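Local coordinates for protein 33 kDa chaperonin (Thermotoga maritima, PDB 1VQ0) that probably acts as a redox-regulated chaperone, keeping thermally unfolding and oxidatively damaged proteins from aggregating irreversibly, at residues I57-V62 with E70-D75; L125-D130 with A153-V158; K270-C275 with N279-F284. All coordinates share one frame; numbering follows the deposited sequence.

Interaction 1: I57-V62 with E70-D75; sequences IGAALV and ERWTLD. With EDO (1,2-ethanediol), chain F.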
# COMPACT_ATOMS: atom_id res chain seq x y z
N ILE A 57 -12.71 16.09 6.36
CA ILE A 57 -12.52 16.26 7.83
C ILE A 57 -11.40 15.32 8.31
O ILE A 57 -10.46 15.75 8.96
CB ILE A 57 -13.84 16.01 8.58
CG1 ILE A 57 -14.85 17.12 8.21
CG2 ILE A 57 -13.63 15.96 10.10
CD1 ILE A 57 -16.32 16.73 8.43
N GLY A 58 -11.51 14.04 7.94
CA GLY A 58 -10.47 13.03 8.19
C GLY A 58 -9.08 13.53 7.86
O GLY A 58 -8.23 13.57 8.72
N ALA A 59 -8.87 13.89 6.60
CA ALA A 59 -7.62 14.49 6.15
C ALA A 59 -7.15 15.73 7.01
O ALA A 59 -5.97 15.85 7.38
CB ALA A 59 -7.70 14.82 4.67
N ALA A 60 -8.08 16.63 7.31
CA ALA A 60 -7.80 17.80 8.13
C ALA A 60 -7.34 17.45 9.52
O ALA A 60 -6.46 18.08 10.05
CB ALA A 60 -9.00 18.66 8.25
N LEU A 61 -7.97 16.44 10.11
CA LEU A 61 -7.66 16.07 11.49
C LEU A 61 -6.22 15.61 11.71
O LEU A 61 -5.69 15.74 12.83
CB LEU A 61 -8.65 15.02 12.01
CG LEU A 61 -10.04 15.58 12.35
CD1 LEU A 61 -11.00 14.45 12.59
CD2 LEU A 61 -10.09 16.49 13.53
N VAL A 62 -5.58 15.08 10.65
CA VAL A 62 -4.20 14.55 10.76
C VAL A 62 -3.19 15.64 10.41
O VAL A 62 -2.02 15.46 10.67
CB VAL A 62 -3.92 13.27 9.92
CG1 VAL A 62 -4.90 12.12 10.28
CG2 VAL A 62 -4.09 13.56 8.46
N GLU A 70 4.71 17.58 3.69
CA GLU A 70 3.96 16.37 3.33
C GLU A 70 2.63 16.67 2.66
O GLU A 70 1.90 17.57 3.07
CB GLU A 70 3.75 15.50 4.56
CG GLU A 70 2.95 14.22 4.25
CD GLU A 70 2.93 13.26 5.43
OE1 GLU A 70 3.60 13.54 6.40
OE2 GLU A 70 2.18 12.28 5.40
N ARG A 71 2.30 15.91 1.62
CA ARG A 71 0.89 15.70 1.25
C ARG A 71 0.44 14.30 1.68
O ARG A 71 1.06 13.31 1.32
CB ARG A 71 0.67 15.82 -0.26
CG ARG A 71 1.01 17.14 -0.83
CD ARG A 71 1.02 17.16 -2.31
NE ARG A 71 1.23 18.53 -2.77
CZ ARG A 71 1.13 18.92 -4.02
NH1 ARG A 71 0.85 18.02 -4.96
NH2 ARG A 71 1.33 20.20 -4.34
N TRP A 72 -0.69 14.26 2.39
CA TRP A 72 -1.30 13.08 2.94
C TRP A 72 -2.61 12.89 2.23
O TRP A 72 -3.42 13.78 2.27
CB TRP A 72 -1.52 13.33 4.39
CG TRP A 72 -1.93 12.21 5.22
CD1 TRP A 72 -1.11 11.44 6.01
CD2 TRP A 72 -3.26 11.70 5.38
NE1 TRP A 72 -1.86 10.49 6.66
CE2 TRP A 72 -3.18 10.62 6.28
CE3 TRP A 72 -4.53 12.08 4.91
CZ2 TRP A 72 -4.32 9.93 6.72
CZ3 TRP A 72 -5.62 11.38 5.30
CH2 TRP A 72 -5.52 10.34 6.23
N THR A 73 -2.81 11.74 1.56
CA THR A 73 -4.02 11.51 0.76
C THR A 73 -4.78 10.26 1.24
O THR A 73 -4.24 9.13 1.28
CB THR A 73 -3.68 11.31 -0.70
OG1 THR A 73 -2.90 12.41 -1.20
CG2 THR A 73 -4.93 11.25 -1.60
N LEU A 74 -6.07 10.45 1.53
CA LEU A 74 -7.02 9.35 1.77
C LEU A 74 -7.75 9.03 0.49
O LEU A 74 -8.41 9.86 -0.06
CB LEU A 74 -8.05 9.78 2.78
CG LEU A 74 -9.26 8.98 3.14
CD1 LEU A 74 -8.63 7.70 3.75
CD2 LEU A 74 -10.00 9.77 4.19
N ASP A 75 -7.59 7.80 0.04
CA ASP A 75 -8.19 7.29 -1.17
C ASP A 75 -9.03 6.00 -0.82
O ASP A 75 -8.50 4.94 -0.56
CB ASP A 75 -7.08 6.95 -2.16
CG ASP A 75 -7.59 6.35 -3.41
OD1 ASP A 75 -8.77 6.49 -3.68
OD2 ASP A 75 -6.88 5.71 -4.20
C1 EDO F . -0.17 10.53 9.36
O1 EDO F . -0.43 9.21 8.93
C2 EDO F . 0.80 10.71 10.53
O2 EDO F . 0.48 9.96 11.72
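Trp72 swings its CG away from the backbone N, at a chi1 of -170°, and so sends the indole off strand 71-78 against helix 46-62, where Val62 waits. On Val62 it is CG2 that takes the place between the backbone N and the carbonyl carbon, and this branch is the one that reaches the ring. The two side chains meet at about a right angle. The methyl sits squarely over one face: Val62 CG2 lies 3.7 Å from the centroid of the six-membered ring of Trp72, only 12° off its normal, a CH-pi contact.

One turn back along the helix, Ala59 meets the far corner of the indole. Here the backbone comes slightly nearer than the side chain, with Ala59 CA 3.8 Å from Trp72 CZ3 and Ala59 CB 4.1 Å from the same CZ3; the approach is oblique. With Gly58 and Ala59 in sequence, this side of the helix carries little bulk, and Ala59 and Leu74 come within 6.8 Å of each other, CA to CA. No hydrogen bond crosses between helix and strand, though Ala59 O accepts one from Ser89 OG on strand 84-90.

The polar edge of the indole is used as well. Trp72 NE1 donates to O1 of a 1,2-ethanediol, probably from the crystallisation liquor, at 3.0 Å and 154°, and that diol is also held by Arg25 and Glu160. Glu70 OE2 lies at the ring edge, in its plane, while OE1 of the same carboxylate forms a salt bridge with Arg129. Leu152 and Phe156 of helix 149-160 also touch Trp72. The result is a buried helix-on-sheet contact in the core of the mixed alpha-and-beta Hsp33 fold, with Trp72 as the main side chain wedged between helix and sheet.

Interaction 2: L125-D130 with A153-V158; sequences LRVVRD and AYYFAV
Tyr155 carries nearly all of this contact, packing on Leu125 and Val127 where helix 149-160 lies across the large mixed sheet, a helix-on-sheet layer of the Hsp33 fold. Walking along the helix, Tyr154, early in the segment, points to the side and touches Phe137 of the second subunit. Tyr155 next has its CG anti to the backbone N (chi1 159°), which carries the ring down to strand 123-130. Its CB rests on Leu125 CD2 at 3.9 Å, the two side chains crossing at about a right angle. Val127 then covers one face of the ring: CG2 stands 3.8 Å from the Tyr155 ring centroid, 5° off the normal, in a CH-pi contact, while Val127 CG1 reaches out to the phenol oxygen. The Tyr155 hydroxyl is hydrogen-bonded to Glu160 OE2 and also accepts a long bond, 3.3 Å at OH, from a water that donates to Val127 O at 2.7 Å. Phe156 turns its ring so that Tyr155 CE2 sits over its centre, 3.7 Å above the plane. Val158 touches Phe137 of the second subunit, and its backbone N bonds to Tyr154 O at 2.9 Å.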
# COMPACT_ATOMS: atom_id res chain seq x y z
N LEU A 125 -9.46 1.11 1.77
CA LEU A 125 -8.96 2.42 2.10
C LEU A 125 -7.44 2.45 1.97
O LEU A 125 -6.77 1.58 2.45
CB LEU A 125 -9.41 2.78 3.51
CG LEU A 125 -8.93 4.10 4.14
CD1 LEU A 125 -9.83 4.43 5.35
CD2 LEU A 125 -7.54 3.97 4.60
N ARG A 126 -6.95 3.45 1.25
CA ARG A 126 -5.55 3.77 1.00
C ARG A 126 -5.17 5.09 1.63
O ARG A 126 -5.93 6.03 1.58
CB ARG A 126 -5.25 3.87 -0.51
CG ARG A 126 -5.13 2.58 -1.13
CD ARG A 126 -4.71 2.53 -2.58
NE ARG A 126 -5.77 3.01 -3.39
CZ ARG A 126 -6.69 2.31 -4.00
NH1 ARG A 126 -6.71 1.01 -3.96
NH2 ARG A 126 -7.59 2.94 -4.71
N VAL A 127 -3.97 5.13 2.22
CA VAL A 127 -3.31 6.36 2.66
C VAL A 127 -1.96 6.47 1.97
O VAL A 127 -1.09 5.58 2.09
CB VAL A 127 -3.24 6.47 4.16
CG1 VAL A 127 -2.41 7.71 4.62
CG2 VAL A 127 -4.68 6.51 4.71
N VAL A 128 -1.82 7.56 1.23
CA VAL A 128 -0.58 7.95 0.51
C VAL A 128 0.12 9.05 1.29
O VAL A 128 -0.47 10.07 1.60
CB VAL A 128 -0.89 8.45 -0.89
CG1 VAL A 128 0.32 8.68 -1.70
CG2 VAL A 128 -1.78 7.41 -1.59
N ARG A 129 1.37 8.79 1.65
CA ARG A 129 2.18 9.75 2.36
C ARG A 129 3.31 10.20 1.44
O ARG A 129 4.24 9.49 1.14
CB ARG A 129 2.73 9.13 3.60
CG ARG A 129 1.70 9.03 4.70
CD ARG A 129 2.09 10.01 5.81
NE ARG A 129 2.71 9.34 6.88
CZ ARG A 129 3.43 9.87 7.86
NH1 ARG A 129 3.81 11.12 8.00
NH2 ARG A 129 3.86 9.04 8.73
N ASP A 130 3.18 11.41 0.97
CA ASP A 130 4.11 11.97 0.01
C ASP A 130 5.04 12.98 0.76
O ASP A 130 4.67 14.10 1.07
CB ASP A 130 3.27 12.62 -1.09
CG ASP A 130 4.08 13.26 -2.12
OD1 ASP A 130 5.33 13.12 -2.06
OD2 ASP A 130 3.55 13.97 -2.99
N ALA A 153 -9.73 5.13 11.55
CA ALA A 153 -9.23 4.61 12.86
C ALA A 153 -8.54 3.25 12.73
O ALA A 153 -7.50 3.05 13.27
CB ALA A 153 -10.36 4.54 13.89
N TYR A 154 -9.10 2.35 11.91
CA TYR A 154 -8.51 1.04 11.67
C TYR A 154 -7.19 1.09 10.88
O TYR A 154 -6.25 0.36 11.18
CB TYR A 154 -9.52 0.13 11.00
CG TYR A 154 -9.10 -1.28 10.70
CD1 TYR A 154 -8.95 -2.23 11.69
CD2 TYR A 154 -8.90 -1.68 9.39
CE1 TYR A 154 -8.54 -3.53 11.39
CE2 TYR A 154 -8.53 -2.93 9.08
CZ TYR A 154 -8.36 -3.85 10.05
OH TYR A 154 -7.99 -5.08 9.64
N TYR A 155 -7.13 1.95 9.88
CA TYR A 155 -5.87 2.24 9.18
C TYR A 155 -4.80 2.59 10.26
O TYR A 155 -3.70 1.95 10.36
CB TYR A 155 -6.02 3.37 8.15
CG TYR A 155 -4.69 3.95 7.86
CD1 TYR A 155 -3.84 3.34 6.92
CD2 TYR A 155 -4.23 5.09 8.56
CE1 TYR A 155 -2.54 3.86 6.69
CE2 TYR A 155 -2.94 5.59 8.37
CZ TYR A 155 -2.09 5.00 7.43
OH TYR A 155 -0.80 5.47 7.26
N PHE A 156 -5.13 3.54 11.12
CA PHE A 156 -4.13 3.98 12.11
C PHE A 156 -3.72 2.84 13.05
O PHE A 156 -2.51 2.58 13.19
CB PHE A 156 -4.56 5.27 12.86
CG PHE A 156 -4.29 6.54 12.06
CD1 PHE A 156 -2.99 7.05 11.99
CD2 PHE A 156 -5.32 7.22 11.37
CE1 PHE A 156 -2.73 8.22 11.23
CE2 PHE A 156 -5.03 8.37 10.60
CZ PHE A 156 -3.75 8.86 10.53
N ALA A 157 -4.69 2.13 13.63
CA ALA A 157 -4.39 0.99 14.51
C ALA A 157 -3.48 -0.08 13.82
O ALA A 157 -2.48 -0.53 14.38
CB ALA A 157 -5.70 0.34 15.10
N VAL A 158 -3.79 -0.42 12.59
CA VAL A 158 -3.11 -1.53 11.96
C VAL A 158 -1.86 -1.11 11.19
O VAL A 158 -0.86 -1.74 11.39
CB VAL A 158 -4.04 -2.33 11.02
CG1 VAL A 158 -3.20 -3.32 10.17
CG2 VAL A 158 -5.04 -3.14 11.83
O HOH W 1 0.45 5.16 4.24

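Interaction 3: K270-C275 with N279-F284; sequences KGEVVC and NTRYVF. With ZN (zinc ion), chain C.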
# COMPACT_ATOMS: atom_id res chain seq x y z
N LYS A 270 -11.92 24.04 -29.93
CA LYS A 270 -11.43 24.28 -28.56
C LYS A 270 -11.00 23.03 -27.76
O LYS A 270 -11.41 21.90 -28.07
CB LYS A 270 -12.50 25.02 -27.74
CG LYS A 270 -13.76 24.20 -27.51
CD LYS A 270 -14.75 24.95 -26.63
CE LYS A 270 -15.93 24.07 -26.27
NZ LYS A 270 -17.21 24.78 -26.54
N GLY A 271 -10.19 23.26 -26.73
CA GLY A 271 -9.78 22.23 -25.79
C GLY A 271 -10.04 22.65 -24.35
O GLY A 271 -9.82 23.81 -23.96
N GLU A 272 -10.52 21.69 -23.55
CA GLU A 272 -10.76 21.94 -22.14
C GLU A 272 -10.04 20.95 -21.24
O GLU A 272 -10.02 19.77 -21.51
CB GLU A 272 -12.25 21.94 -21.81
CG GLU A 272 -13.09 22.75 -22.80
CD GLU A 272 -14.48 23.06 -22.27
OE1 GLU A 272 -14.88 22.43 -21.27
OE2 GLU A 272 -15.16 23.94 -22.84
N VAL A 273 -9.43 21.49 -20.19
CA VAL A 273 -8.89 20.74 -19.08
C VAL A 273 -9.63 21.21 -17.81
O VAL A 273 -9.72 22.38 -17.53
CB VAL A 273 -7.36 20.99 -18.91
CG1 VAL A 273 -6.76 20.06 -17.83
CG2 VAL A 273 -6.63 20.76 -20.22
N VAL A 274 -10.16 20.25 -17.08
CA VAL A 274 -10.86 20.49 -15.83
C VAL A 274 -10.02 19.81 -14.74
O VAL A 274 -9.76 18.63 -14.80
CB VAL A 274 -12.27 19.87 -15.85
CG1 VAL A 274 -12.96 20.07 -14.51
CG2 VAL A 274 -13.11 20.44 -16.98
N CYS A 275 -9.59 20.58 -13.76
CA CYS A 275 -8.86 20.07 -12.61
C CYS A 275 -9.81 19.24 -11.75
O CYS A 275 -10.90 19.69 -11.36
CB CYS A 275 -8.30 21.22 -11.78
SG CYS A 275 -7.60 20.63 -10.24
N ASN A 279 -12.24 21.44 -9.72
CA ASN A 279 -13.20 21.63 -10.79
C ASN A 279 -13.03 23.00 -11.52
O ASN A 279 -13.95 23.51 -12.11
CB ASN A 279 -14.63 21.53 -10.25
CG ASN A 279 -15.66 21.24 -11.34
OD1 ASN A 279 -15.32 20.75 -12.40
ND2 ASN A 279 -16.92 21.50 -11.06
N THR A 280 -11.84 23.58 -11.45
CA THR A 280 -11.48 24.67 -12.33
C THR A 280 -11.26 24.15 -13.76
O THR A 280 -10.52 23.18 -13.98
CB THR A 280 -10.25 25.38 -11.85
OG1 THR A 280 -10.50 25.89 -10.54
CG2 THR A 280 -9.97 26.65 -12.72
N ARG A 281 -11.92 24.83 -14.69
CA ARG A 281 -11.87 24.60 -16.13
C ARG A 281 -10.94 25.60 -16.82
O ARG A 281 -10.95 26.78 -16.54
CB ARG A 281 -13.26 24.76 -16.73
CG ARG A 281 -13.37 24.41 -18.23
CD ARG A 281 -14.83 24.59 -18.82
NE ARG A 281 -15.80 23.94 -17.94
CZ ARG A 281 -16.10 22.63 -17.95
NH1 ARG A 281 -15.56 21.80 -18.85
NH2 ARG A 281 -16.97 22.14 -17.07
N TYR A 282 -10.16 25.07 -17.75
CA TYR A 282 -9.18 25.79 -18.51
C TYR A 282 -9.51 25.57 -19.98
O TYR A 282 -9.48 24.44 -20.47
CB TYR A 282 -7.78 25.23 -18.19
CG TYR A 282 -7.34 25.49 -16.77
CD1 TYR A 282 -7.65 24.61 -15.74
CD2 TYR A 282 -6.64 26.64 -16.45
CE1 TYR A 282 -7.22 24.87 -14.46
CE2 TYR A 282 -6.24 26.90 -15.17
CZ TYR A 282 -6.53 26.03 -14.17
OH TYR A 282 -6.12 26.31 -12.90
N VAL A 283 -9.83 26.66 -20.68
CA VAL A 283 -10.27 26.61 -22.08
C VAL A 283 -9.18 27.18 -22.96
O VAL A 283 -8.62 28.23 -22.68
CB VAL A 283 -11.60 27.40 -22.29
CG1 VAL A 283 -12.06 27.41 -23.76
CG2 VAL A 283 -12.72 26.86 -21.41
N PHE A 284 -8.90 26.48 -24.05
CA PHE A 284 -7.80 26.79 -24.98
C PHE A 284 -8.34 26.98 -26.39
O PHE A 284 -9.14 26.16 -26.88
CB PHE A 284 -6.75 25.67 -24.96
CG PHE A 284 -5.91 25.65 -23.72
CD1 PHE A 284 -6.35 24.99 -22.58
CD2 PHE A 284 -4.69 26.29 -23.69
CE1 PHE A 284 -5.59 24.98 -21.44
CE2 PHE A 284 -3.91 26.28 -22.54
CZ PHE A 284 -4.36 25.63 -21.41
ZN ZN C . -7.33 22.62 -9.14
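Strands 271-274 and 281-284 run antiparallel, their directions 163° apart and their axes 4.5 Å from each other at closest. Gly271 with Phe284 and Val273 with Tyr282 are the hydrogen-bonded pairs; in the second, Val273 N reaches Tyr282 O at 3.0 Å and Tyr282 N returns to Val273 O at 2.7 Å. Glu272 with Val283 and Val274 with Arg281 are the non-hydrogen-bonded pairs between and beyond them. Past the strands the pairing carries on into the turn: Cys275 N donates to Thr280 O at 2.8 Å, and Asn279 N to Cys275 O at 2.7 Å, with Asn279 in a left-handed backbone conformation (phi 61°).

This is a two-stranded hairpin with a CxxC turn at its tip, resembling a zinc knuckle, and it holds part of the four-cysteine zinc site, which probably serves as the redox switch, as in other Hsp33 proteins. Cys275 SG binds the zinc ion at 2.3 Å, and Cys243, Cys245 and Cys278 complete the site; all four cysteines bind the metal and no disulfide links them.

On the face bearing Glu272, Val274, Arg281 and Val283, a salt bridge runs diagonally from Glu272 OE1 to Arg281 NH1, 2.6 Å apart. Arg281 bends at chi3 (-48°) to bring the guanidinium back over the hairpin, and the carboxylate oxygen sits somewhat out of the guanidinium plane. Val274 CG2 lies over one face of that group, 3.4 Å from Arg281 NH1. The other methyl, Val274 CG1, lies alongside Asn279 OD1, while Asn279 ND2 bonds to Arg41 O of helix 32-42. The opposite face carries Val273, Tyr282 and Phe284, which rest on helix 247-255, and Phe284 makes a cation-pi contact with Arg247. Carbonyl oxygens of the partner strand meet both aromatic rings at their edges, Val273 O at Tyr282 and Gly271 O at Phe284.

How the interactions relate
From the N terminus, interaction 1 comes first, closing the short loop from helix 46-62 to strand 71-78. Interaction 2 follows, joining strand 123-130 to helix 149-160 with 22 residues between its segments, and interaction 3 closes last, round the hairpin turn. The three are in series: none nests inside or crosses another. Interactions 1 and 2 share one core. Their strands are antiparallel neighbours, Val127 CG1 packs on Trp72 CE2 at 3.4 Å, on the opposite ring face from helix 46-62, and the two helices meet where Val62 CG1 touches Phe156 CZ. Interaction 3 stands apart in the zinc-binding part, its centre about 26 Å from that of interaction 1 and 33 Å from that of interaction 2.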